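Local structure of lysozyme, putative (Bacillus anthracis, 2WAG) at residues D20-Q25 with F42-E47. The protein is a family 25 glycoside hydrolase, a lysozyme that probably cleaves the glycan strands of bacterial cell-wall peptidoglycan with retention of anomeric configuration. Sequence-based numbering, arbitrary orientation.
Sequences DVASYQ and FIKATE
Val21 is gripped through both of its peptide groups by the neighbouring parallel strand: its N donates to Phe42 O at 3.0 Å. Its O accepts from Lys44 N at 2.8 Å. Phe42 O also takes a CA-H...O contact from Asp20. Beta-branched Val21 and Ile43 suit extended backbone and turn to the same side of the sheet, where CG2 of Val21 rests 4.3 Å from CG1 of Ile43 and helix 56-64 packs over the isoleucine. These strands and helix 30-34 form a beta-alpha-beta unit of the TIM-barrel-like fold of GH25 enzymes. On the other side lie Asp20 and Phe42. The phenylalanine ring leads away to meet Trp164 and, edge-to-face, Phe182, an aromatic cluster suited to its burial. The carboxylate of Asp20 accepts through OD1 from Gln184 and Asn204; OD2 lies close to Asp202 OD2. Past the pairing, Ala22 N turns to Gln25 OE1 (3.0 Å), which it meets in the carbonyl plane, while Ala22 O receives Gln25 N as the chain enters a 3-10 turn. The small methyl of Ala22 lets Lys44 pass close by, CB to CB 3.8 Å. With CG anti to the backbone N (chi1 -175°) and the chain fully extended, the lysine carries NZ to a salt bridge with Glu47 OE1 (2.8 Å), to a water shared with Tyr24 OH, and to Ser3 O in the N-terminal tag of the second subunit.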
loop_
_atom_site.group_PDB
_atom_site.type_symbol
_atom_site.label_atom_id
_atom_site.label_comp_id
_atom_site.label_asym_id
_atom_site.label_seq_id
_atom_site.Cartn_x
_atom_site.Cartn_y
_atom_site.Cartn_z
ATOM N N ASP A 20 2.631 -6.135 12.061
ATOM C CA ASP A 20 1.193 -6.019 12.306
ATOM C C ASP A 20 0.514 -6.749 11.170
ATOM O O ASP A 20 1.004 -6.700 10.043
ATOM C CB ASP A 20 0.705 -4.566 12.474
ATOM C CG ASP A 20 0.856 -3.752 11.240
ATOM O OD1 ASP A 20 1.892 -3.104 11.132
ATOM O OD2 ASP A 20 -0.053 -3.757 10.397
ATOM N N VAL A 21 -0.556 -7.467 11.487
ATOM C CA VAL A 21 -1.231 -8.303 10.510
ATOM C C VAL A 21 -2.738 -8.256 10.675
ATOM O O VAL A 21 -3.253 -7.938 11.761
ATOM C CB VAL A 21 -0.788 -9.800 10.606
ATOM C CG1 VAL A 21 0.718 -9.939 10.421
ATOM C CG2 VAL A 21 -1.258 -10.430 11.913
ATOM N N ALA A 22 -3.427 -8.605 9.593
ATOM C CA ALA A 22 -4.868 -8.824 9.578
ATOM C C ALA A 22 -5.108 -10.089 8.772
ATOM O O ALA A 22 -4.150 -10.765 8.344
ATOM C CB ALA A 22 -5.589 -7.626 8.959
ATOM N N SER A 23 -6.375 -10.424 8.541
ATOM C CA SER A 23 -6.656 -11.667 7.829
ATOM C C SER A 23 -6.045 -11.692 6.430
ATOM O O SER A 23 -5.757 -12.767 5.917
ATOM C CB SER A 23 -8.164 -11.910 7.744
ATOM O OG SER A 23 -8.791 -10.876 7.008
ATOM N N TYR A 24 -5.832 -10.515 5.832
ATOM C CA TYR A 24 -5.323 -10.420 4.446
ATOM C C TYR A 24 -3.919 -10.973 4.323
ATOM O O TYR A 24 -3.487 -11.257 3.217
ATOM C CB TYR A 24 -5.456 -8.965 3.911
ATOM C CG TYR A 24 -6.820 -8.472 4.305
ATOM C CD1 TYR A 24 -7.971 -9.133 3.852
ATOM C CD2 TYR A 24 -6.973 -7.485 5.258
ATOM C CE1 TYR A 24 -9.219 -8.769 4.297
ATOM C CE2 TYR A 24 -8.223 -7.111 5.695
ATOM C CZ TYR A 24 -9.336 -7.766 5.227
ATOM O OH TYR A 24 -10.573 -7.401 5.706
ATOM N N GLN A 25 -3.200 -11.100 5.439
ATOM C CA GLN A 25 -1.872 -11.703 5.432
ATOM C C GLN A 25 -1.931 -13.238 5.411
ATOM O O GLN A 25 -0.890 -13.898 5.378
ATOM C CB GLN A 25 -1.029 -11.196 6.616
ATOM C CG GLN A 25 -0.394 -9.839 6.355
ATOM C CD GLN A 25 -1.413 -8.760 6.046
ATOM O OE1 GLN A 25 -2.328 -8.499 6.848
ATOM N NE2 GLN A 25 -1.292 -8.138 4.859
ATOM N N PHE A 42 1.250 -6.807 16.440
ATOM C CA PHE A 42 -0.086 -6.258 16.665
ATOM C C PHE A 42 -1.032 -6.898 15.654
ATOM O O PHE A 42 -0.785 -6.842 14.443
ATOM C CB PHE A 42 -0.086 -4.736 16.516
ATOM C CG PHE A 42 0.570 -4.006 17.668
ATOM C CD1 PHE A 42 -0.080 -3.895 18.894
ATOM C CD2 PHE A 42 1.825 -3.447 17.531
ATOM C CE1 PHE A 42 0.511 -3.217 19.956
ATOM C CE2 PHE A 42 2.429 -2.766 18.603
ATOM C CZ PHE A 42 1.765 -2.661 19.808
ATOM N N ILE A 43 -2.090 -7.529 16.151
ATOM C CA ILE A 43 -2.976 -8.323 15.339
ATOM C C ILE A 43 -4.330 -7.650 15.247
ATOM O O ILE A 43 -4.898 -7.264 16.266
ATOM C CB ILE A 43 -3.149 -9.718 15.990
ATOM C CG1 ILE A 43 -1.797 -10.427 16.161
ATOM C CG2 ILE A 43 -4.163 -10.580 15.208
ATOM C CD1 ILE A 43 -1.888 -11.609 17.088
ATOM N N LYS A 44 -4.879 -7.493 14.042
ATOM C CA LYS A 44 -6.214 -6.890 13.931
ATOM C C LYS A 44 -7.257 -7.779 14.603
ATOM O O LYS A 44 -7.336 -8.975 14.294
ATOM C CB LYS A 44 -6.622 -6.697 12.480
ATOM C CG LYS A 44 -7.958 -5.968 12.391
ATOM C CD LYS A 44 -8.379 -5.716 10.942
ATOM C CE LYS A 44 -9.756 -5.057 10.890
ATOM N NZ LYS A 44 -10.201 -4.888 9.475
ATOM N N ALA A 45 -8.052 -7.187 15.505
ATOM C CA ALA A 45 -9.164 -7.890 16.132
ATOM C C ALA A 45 -10.491 -7.470 15.540
ATOM O O ALA A 45 -11.258 -8.315 15.081
ATOM C CB ALA A 45 -9.154 -7.631 17.640
ATOM N N THR A 46 -10.778 -6.180 15.588
ATOM C CA THR A 46 -12.115 -5.671 15.319
ATOM C C THR A 46 -12.053 -4.458 14.403
ATOM O O THR A 46 -10.997 -3.783 14.256
ATOM C CB THR A 46 -12.825 -5.285 16.641
ATOM O OG1 THR A 46 -11.924 -4.517 17.448
ATOM C CG2 THR A 46 -13.200 -6.505 17.405
ATOM N N GLU A 47 -13.201 -4.151 13.804
ATOM C CA GLU A 47 -13.372 -2.925 13.045
ATOM C C GLU A 47 -14.769 -2.398 13.285
ATOM O O GLU A 47 -15.734 -3.171 13.305
ATOM C CB GLU A 47 -13.093 -3.125 11.537
ATOM C CG GLU A 47 -13.306 -1.854 10.713
ATOM C CD GLU A 47 -12.761 -1.932 9.300
ATOM O OE1 GLU A 47 -12.184 -2.964 8.917
ATOM O OE2 GLU A 47 -12.939 -0.937 8.571
HETATM O O HOH W 1 -10.095 -7.531 8.631
#